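Local coordinates for protein monomethylamine methyltransferase mtmB1 (Methanosarcina barkeri, PDB 1TV4) that catalyses transfer of the methyl group from monomethylamine to the corrinoid cofactor of its partner protein MtmC in methanogenesis, at residues A[227-232]-A[257-262]; A[293-298]-A[331-336]. All blocks are in the same frame, centred on the assembly; numbering follows the deposited sequence.

Interaction 1 of 2, residues A[227-232]-A[257-262]; sequences SHEVSQ and MDEQMP. With BG3 (3-methyl-5-sulfo-pyrrolidine-2-carboxylic acid), chain L.
Gln-232 reaches across to the carboxylate of Asp-258. Its CG stands anti to the carbonyl carbon (chi1 -72°), and the extended chain beyond carries the amide to the acid. Gln-232 NE2 donates to Asp-258 OD2 at 2.8 Å, on the syn side of the carboxylate. The acceptor lies in the amide plane, but the amide and carboxylate planes are 55° apart. NE2 also serves Thr-281 O, and OE1 takes Asn-284 ND2. Asp-258 OD2 is shared with His-294 ND1, while OD1 pairs with Ser-289 OG. Lower on the chain, Gln-232 CB packs on Gln-260 CG at 3.4 Å. With an alanine here, Asp-258 OD2 is likely to lose one of its donors, and Asn-284 ND2 its acceptor. On the pocket face, Glu-229 and Met-257 run side by side. Met-257 bends at chi3 (82°), which brings CE to 3.6 Å from Glu-229 CB. In the conformer described, one of two, Glu-229 OE2 accepts from N1 of the bound sulfopyrrolidine at 2.8 Å, and OE1 pairs with Lys-202. The backbones form a parallel ladder, with Val-230 N bonded to Met-257 O at 3.1 Å and Glu-259 N to Val-230 O at 2.9 Å. These are neighbouring strands of the TIM barrel. Strands 201-203 and 293-300 continue the sheet beyond them. Helix 240-251 packs on Val-230, and helix 271-288 on Asp-258 and Gln-232.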
loop_
_atom_site.group_PDB
_atom_site.type_symbol
_atom_site.label_atom_id
_atom_site.label_comp_id
_atom_site.label_asym_id
_atom_site.label_seq_id
_atom_site.Cartn_x
_atom_site.Cartn_y
_atom_site.Cartn_z
ATOM N N SER A 227 -17.810 -9.114 2.062
ATOM C CA SER A 227 -18.319 -10.435 2.427
ATOM C C SER A 227 -18.209 -11.348 1.214
ATOM O O SER A 227 -18.707 -11.010 0.139
ATOM C CB SER A 227 -19.782 -10.350 2.872
ATOM O OG SER A 227 -19.894 -9.689 4.119
ATOM N N HIS A 228 -17.566 -12.500 1.395
ATOM C CA HIS A 228 -17.373 -13.467 0.315
ATOM C C HIS A 228 -18.345 -14.612 0.483
ATOM O O HIS A 228 -18.317 -15.338 1.469
ATOM C CB HIS A 228 -15.929 -13.950 0.308
ATOM C CG HIS A 228 -14.957 -12.852 0.026
ATOM N ND1 HIS A 228 -14.169 -12.824 -1.104
ATOM C CD2 HIS A 228 -14.702 -11.703 0.693
ATOM C CE1 HIS A 228 -13.473 -11.701 -1.122
ATOM N NE2 HIS A 228 -13.777 -11.004 -0.043
ATOM N N GLU A 229 -19.208 -14.771 -0.513
ATOM C CA GLU A 229 -20.252 -15.782 -0.484
ATOM C C GLU A 229 -19.885 -17.185 -0.955
ATOM O O GLU A 229 -19.230 -17.368 -1.980
ATOM C CB GLU A 229 -21.449 -15.265 -1.286
ATOM C CG GLU A 229 -22.622 -16.217 -1.373
ATOM C CD GLU A 229 -23.938 -15.484 -1.570
ATOM O OE1 GLU A 229 -23.958 -14.488 -2.328
ATOM O OE2 GLU A 229 -24.952 -15.906 -0.968
ATOM N N VAL A 230 -20.326 -18.173 -0.183
ATOM C CA VAL A 230 -20.110 -19.577 -0.501
ATOM C C VAL A 230 -21.493 -20.161 -0.195
ATOM O O VAL A 230 -22.075 -19.871 0.850
ATOM C CB VAL A 230 -19.017 -20.242 0.374
ATOM C CG1 VAL A 230 -19.375 -20.172 1.837
ATOM C CG2 VAL A 230 -18.836 -21.694 -0.072
ATOM N N SER A 231 -22.039 -20.950 -1.113
ATOM C CA SER A 231 -23.377 -21.495 -0.908
ATOM C C SER A 231 -23.492 -22.967 -0.566
ATOM O O SER A 231 -22.903 -23.819 -1.230
ATOM C CB SER A 231 -24.241 -21.231 -2.143
ATOM O OG SER A 231 -24.537 -19.857 -2.277
ATOM N N GLN A 232 -24.264 -23.257 0.476
ATOM C CA GLN A 232 -24.520 -24.634 0.871
ATOM C C GLN A 232 -25.695 -25.069 0.001
ATOM O O GLN A 232 -26.426 -24.225 -0.519
ATOM C CB GLN A 232 -24.943 -24.717 2.333
ATOM C CG GLN A 232 -23.847 -24.472 3.349
ATOM C CD GLN A 232 -24.299 -24.864 4.737
ATOM O OE1 GLN A 232 -24.695 -26.009 4.967
ATOM N NE2 GLN A 232 -24.253 -23.917 5.670
ATOM N N MET A 257 -18.914 -15.327 4.082
ATOM C CA MET A 257 -20.343 -15.388 4.347
ATOM C C MET A 257 -20.894 -16.680 3.749
ATOM O O MET A 257 -21.044 -16.793 2.532
ATOM C CB MET A 257 -21.087 -14.207 3.722
ATOM C CG MET A 257 -22.594 -14.249 3.999
ATOM S SD MET A 257 -23.576 -13.302 2.821
ATOM C CE MET A 257 -23.685 -14.490 1.477
ATOM N N ASP A 258 -21.169 -17.651 4.611
ATOM C CA ASP A 258 -21.731 -18.934 4.192
ATOM C C ASP A 258 -23.239 -18.719 4.116
ATOM O O ASP A 258 -23.826 -18.109 5.002
ATOM C CB ASP A 258 -21.402 -20.006 5.233
ATOM C CG ASP A 258 -22.204 -21.283 5.036
ATOM O OD1 ASP A 258 -21.652 -22.259 4.485
ATOM O OD2 ASP A 258 -23.387 -21.305 5.429
ATOM N N GLU A 259 -23.862 -19.212 3.045
ATOM C CA GLU A 259 -25.306 -19.058 2.849
ATOM C C GLU A 259 -26.005 -20.400 2.654
ATOM O O GLU A 259 -25.422 -21.341 2.124
ATOM C CB GLU A 259 -25.569 -18.163 1.626
ATOM C CG GLU A 259 -27.044 -17.951 1.228
ATOM C CD GLU A 259 -27.626 -19.096 0.396
ATOM O OE1 GLU A 259 -26.887 -19.659 -0.441
ATOM O OE2 GLU A 259 -28.824 -19.420 0.561
ATOM N N GLN A 260 -27.253 -20.482 3.105
ATOM C CA GLN A 260 -28.056 -21.689 2.934
ATOM C C GLN A 260 -29.499 -21.215 3.006
ATOM O O GLN A 260 -29.862 -20.429 3.882
ATOM C CB GLN A 260 -27.768 -22.729 4.026
ATOM C CG GLN A 260 -28.088 -24.180 3.601
ATOM C CD GLN A 260 -29.546 -24.573 3.806
ATOM O OE1 GLN A 260 -30.116 -25.338 3.018
ATOM N NE2 GLN A 260 -30.148 -24.072 4.877
ATOM N N MET A 261 -30.322 -21.673 2.072
ATOM C CA MET A 261 -31.722 -21.281 2.044
ATOM C C MET A 261 -32.607 -22.520 2.140
ATOM O O MET A 261 -32.996 -23.103 1.126
ATOM C CB MET A 261 -32.011 -20.488 0.763
ATOM C CG MET A 261 -31.479 -21.116 -0.516
ATOM S SD MET A 261 -31.582 -19.994 -1.942
ATOM C CE MET A 261 -33.336 -20.004 -2.273
ATOM N N PRO A 262 -32.925 -22.944 3.376
ATOM C CA PRO A 262 -33.762 -24.124 3.608
ATOM C C PRO A 262 -35.138 -23.924 2.988
ATOM O O PRO A 262 -35.716 -22.844 3.069
ATOM C CB PRO A 262 -33.784 -24.238 5.131
ATOM C CG PRO A 262 -33.657 -22.812 5.583
ATOM C CD PRO A 262 -32.604 -22.261 4.644
HETATM C C1 BG3 L . -27.047 -12.511 -0.858
HETATM C C2 BG3 L . -27.575 -13.426 -2.014
HETATM C C3 BG3 L . -26.919 -13.325 -3.360
HETATM C C4 BG3 L . -27.706 -14.372 -4.094
HETATM C C5 BG3 L . -27.537 -15.463 -2.987
HETATM C C6 BG3 L . -27.133 -12.017 -4.016
HETATM O O1 BG3 L . -27.772 -11.714 -0.258
HETATM N N1 BG3 L . -27.476 -14.834 -1.605
HETATM S S1 BG3 L . -28.868 -16.665 -3.074
HETATM O O2 BG3 L . -28.872 -17.244 -4.431
HETATM O O3 BG3 L . -28.648 -17.670 -2.023
HETATM O O4 BG3 L . -30.143 -15.958 -2.865
HETATM O O HOH W 1 -29.230 -23.680 0.183
#

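Interaction 2 of 2, residues A[293-298]-A[331-336]; sequences WHLDGP and GNQYYP. With BG3 (3-methyl-5-sulfo-pyrrolidine-2-carboxylic acid), chain L.
Leu-295 lies over the backbone of Gly-331 and Asn-332 and touches the bound ligand. Its CB leaves the strand on the pocket face. CG is anti to the backbone N (chi1 -179°), and from there the two methyls part. The side chain crosses that of Gln-333, in the conformer described, at about a right angle. Leu-295 CD1 rests on the neighbouring backbone, 3.6 Å from both Gly-331 C and Asn-332 N. Leu-295 CD2 turns to the pocket and meets BG3 C1 at 3.4 Å. Trp-293 approaches the same glycine with the edge of its ring, CE3 being 3.8 Å from Gly-331 N. Gly-331 has no side chain to block this approach. Trp-293 NE1 is hydrogen-bonded to Ser-227 OG. The two strands belong to a beta-alpha-beta unit of the TIM barrel, in which helix 309-325 connects strand 293-300 to strand 330-333. The straightest of the three backbone bonds between them runs from Asp-296 N to Gly-331 O, 2.9 Å long with an N-H...O angle of 178°. Gln-333 N donates to Asp-296 O at 3.2 Å, and weakly to Asn-332 OD1. On the helix-facing side, Asn-332 ND2 goes to Asp-356 OD1. Asp-296 OD1 takes Gly-297 N at 2.6 Å from above the carboxylate plane, while OD2 forms a salt bridge with Arg-361. Past the strand, Tyr-335 OH donates to sulfonate O4 of BG3 at 2.6 Å, with that oxygen near the plane of the phenol ring.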
loop_
_atom_site.group_PDB
_atom_site.type_symbol
_atom_site.label_atom_id
_atom_site.label_comp_id
_atom_site.label_asym_id
_atom_site.label_seq_id
_atom_site.Cartn_x
_atom_site.Cartn_y
_atom_site.Cartn_z
ATOM N N TRP A 293 -19.775 -15.108 9.061
ATOM C CA TRP A 293 -21.204 -14.984 9.335
ATOM C C TRP A 293 -22.006 -15.851 8.367
ATOM O O TRP A 293 -21.505 -16.243 7.313
ATOM C CB TRP A 293 -21.683 -13.521 9.294
ATOM C CG TRP A 293 -21.611 -12.793 7.978
ATOM C CD1 TRP A 293 -20.495 -12.277 7.383
ATOM C CD2 TRP A 293 -22.724 -12.377 7.171
ATOM N NE1 TRP A 293 -20.844 -11.551 6.266
ATOM C CE2 TRP A 293 -22.206 -11.598 6.114
ATOM C CE3 TRP A 293 -24.109 -12.585 7.244
ATOM C CZ2 TRP A 293 -23.027 -11.020 5.136
ATOM C CZ3 TRP A 293 -24.928 -12.010 6.271
ATOM C CH2 TRP A 293 -24.382 -11.236 5.230
ATOM N N HIS A 294 -23.242 -16.168 8.742
ATOM C CA HIS A 294 -24.093 -17.027 7.918
ATOM C C HIS A 294 -25.340 -16.307 7.433
ATOM O O HIS A 294 -26.013 -15.633 8.209
ATOM C CB HIS A 294 -24.512 -18.265 8.722
ATOM C CG HIS A 294 -25.504 -19.142 8.017
ATOM N ND1 HIS A 294 -25.162 -19.953 6.956
ATOM C CD2 HIS A 294 -26.832 -19.321 8.214
ATOM C CE1 HIS A 294 -26.236 -20.594 6.529
ATOM N NE2 HIS A 294 -27.264 -20.228 7.275
ATOM N N LEU A 295 -25.645 -16.469 6.148
ATOM C CA LEU A 295 -26.818 -15.848 5.549
ATOM C C LEU A 295 -27.916 -16.895 5.365
ATOM O O LEU A 295 -27.735 -17.879 4.644
ATOM C CB LEU A 295 -26.463 -15.243 4.189
ATOM C CG LEU A 295 -27.627 -14.544 3.477
ATOM C CD1 LEU A 295 -28.040 -13.292 4.251
ATOM C CD2 LEU A 295 -27.202 -14.184 2.074
ATOM N N ASP A 296 -29.045 -16.677 6.030
ATOM C CA ASP A 296 -30.188 -17.582 5.953
ATOM C C ASP A 296 -31.083 -17.088 4.819
ATOM O O ASP A 296 -30.785 -16.080 4.169
ATOM C CB ASP A 296 -30.954 -17.542 7.282
ATOM C CG ASP A 296 -31.910 -18.715 7.465
ATOM O OD1 ASP A 296 -32.094 -19.519 6.527
ATOM O OD2 ASP A 296 -32.480 -18.820 8.569
ATOM N N GLY A 297 -32.179 -17.802 4.584
ATOM C CA GLY A 297 -33.112 -17.415 3.546
ATOM C C GLY A 297 -34.158 -18.498 3.342
ATOM O O GLY A 297 -34.272 -19.037 2.245
ATOM N N PRO A 298 -34.929 -18.849 4.385
ATOM C CA PRO A 298 -35.956 -19.891 4.246
ATOM C C PRO A 298 -36.898 -19.495 3.119
ATOM O O PRO A 298 -37.402 -18.371 3.094
ATOM C CB PRO A 298 -36.651 -19.880 5.606
ATOM C CG PRO A 298 -35.572 -19.383 6.539
ATOM C CD PRO A 298 -34.965 -18.264 5.735
ATOM N N GLY A 331 -27.396 -13.183 8.981
ATOM C CA GLY A 331 -28.287 -12.268 8.303
ATOM C C GLY A 331 -29.339 -13.099 7.597
ATOM O O GLY A 331 -29.313 -14.332 7.668
ATOM N N ASN A 332 -30.272 -12.432 6.931
ATOM C CA ASN A 332 -31.319 -13.122 6.188
ATOM C C ASN A 332 -31.476 -12.370 4.867
ATOM O O ASN A 332 -31.294 -11.150 4.818
ATOM C CB ASN A 332 -32.630 -13.118 6.986
ATOM C CG ASN A 332 -33.618 -14.167 6.493
ATOM O OD1 ASN A 332 -33.299 -14.974 5.619
ATOM N ND2 ASN A 332 -34.821 -14.162 7.062
ATOM N N GLN A 333 -31.799 -13.099 3.800
ATOM C CA GLN A 333 -31.960 -12.500 2.477
ATOM C C GLN A 333 -33.435 -12.339 2.112
ATOM O O GLN A 333 -34.268 -13.164 2.480
ATOM C CB GLN A 333 -31.222 -13.337 1.425
ATOM C CG GLN A 333 -31.746 -14.745 1.229
ATOM C CD GLN A 333 -30.810 -15.597 0.390
ATOM O OE1 GLN A 333 -31.159 -16.702 -0.027
ATOM N NE2 GLN A 333 -29.609 -15.090 0.143
ATOM N N TYR A 334 -33.738 -11.275 1.373
ATOM C CA TYR A 334 -35.111 -10.933 0.994
ATOM C C TYR A 334 -35.602 -11.250 -0.417
ATOM O O TYR A 334 -35.070 -10.731 -1.400
ATOM C CB TYR A 334 -35.326 -9.436 1.261
ATOM C CG TYR A 334 -35.207 -9.051 2.718
ATOM C CD1 TYR A 334 -34.075 -9.386 3.463
ATOM C CD2 TYR A 334 -36.256 -8.399 3.369
ATOM C CE1 TYR A 334 -33.997 -9.094 4.828
ATOM C CE2 TYR A 334 -36.188 -8.100 4.727
ATOM C CZ TYR A 334 -35.062 -8.453 5.453
ATOM O OH TYR A 334 -35.025 -8.205 6.807
ATOM N N TYR A 335 -36.646 -12.075 -0.497
ATOM C CA TYR A 335 -37.247 -12.452 -1.772
ATOM C C TYR A 335 -38.766 -12.279 -1.782
ATOM O O TYR A 335 -39.506 -13.233 -1.546
ATOM C CB TYR A 335 -36.937 -13.908 -2.114
ATOM C CG TYR A 335 -35.585 -14.138 -2.735
ATOM C CD1 TYR A 335 -34.441 -14.263 -1.946
ATOM C CD2 TYR A 335 -35.453 -14.266 -4.117
ATOM C CE1 TYR A 335 -33.201 -14.518 -2.522
ATOM C CE2 TYR A 335 -34.224 -14.519 -4.700
ATOM C CZ TYR A 335 -33.102 -14.648 -3.899
ATOM O OH TYR A 335 -31.893 -14.941 -4.483
ATOM N N PRO A 336 -39.246 -11.055 -2.039
ATOM C CA PRO A 336 -40.693 -10.809 -2.076
ATOM C C PRO A 336 -41.267 -11.332 -3.394
ATOM O O PRO A 336 -40.538 -11.479 -4.375
ATOM C CB PRO A 336 -40.796 -9.284 -2.006
ATOM C CG PRO A 336 -39.483 -8.855 -1.401
ATOM C CD PRO A 336 -38.503 -9.786 -2.057
HETATM C C1 BG3 L . -27.047 -12.511 -0.858
HETATM C C2 BG3 L . -27.575 -13.426 -2.014
HETATM C C3 BG3 L . -26.919 -13.325 -3.360
HETATM C C4 BG3 L . -27.706 -14.372 -4.094
HETATM C C5 BG3 L . -27.537 -15.463 -2.987
HETATM C C6 BG3 L . -27.133 -12.017 -4.016
HETATM O O1 BG3 L . -27.772 -11.714 -0.258
HETATM N N1 BG3 L . -27.476 -14.834 -1.605
HETATM S S1 BG3 L . -28.868 -16.665 -3.074
HETATM O O2 BG3 L . -28.872 -17.244 -4.431
HETATM O O3 BG3 L . -28.648 -17.670 -2.023
HETATM O O4 BG3 L . -30.143 -15.958 -2.865
#

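How the interactions relate
Both contacts are buried parallel pairings in one barrel, and both border the BG3 pocket. Interaction 1 joins strands 227-231 and 255-259, and interaction 2 joins 293-300 and 330-333. Strands 255-259 and 293-300 are themselves neighbours, and the two contacts meet there: Asp-258 O lies 2.7 Å from Leu-295 N, and Met-257 SD packs 3.3 Å from Trp-293 CH2. The chemistry differs. Interaction 1 brings two carboxylates, Glu-229 and Glu-259, to the pocket and has a side-chain hydrogen bond between its segments, from the residue just after strand 227-231. Interaction 2 is held across its strands by backbone bonds and nonpolar packing, and offers the ligand a leucine methyl, an amide and a phenol.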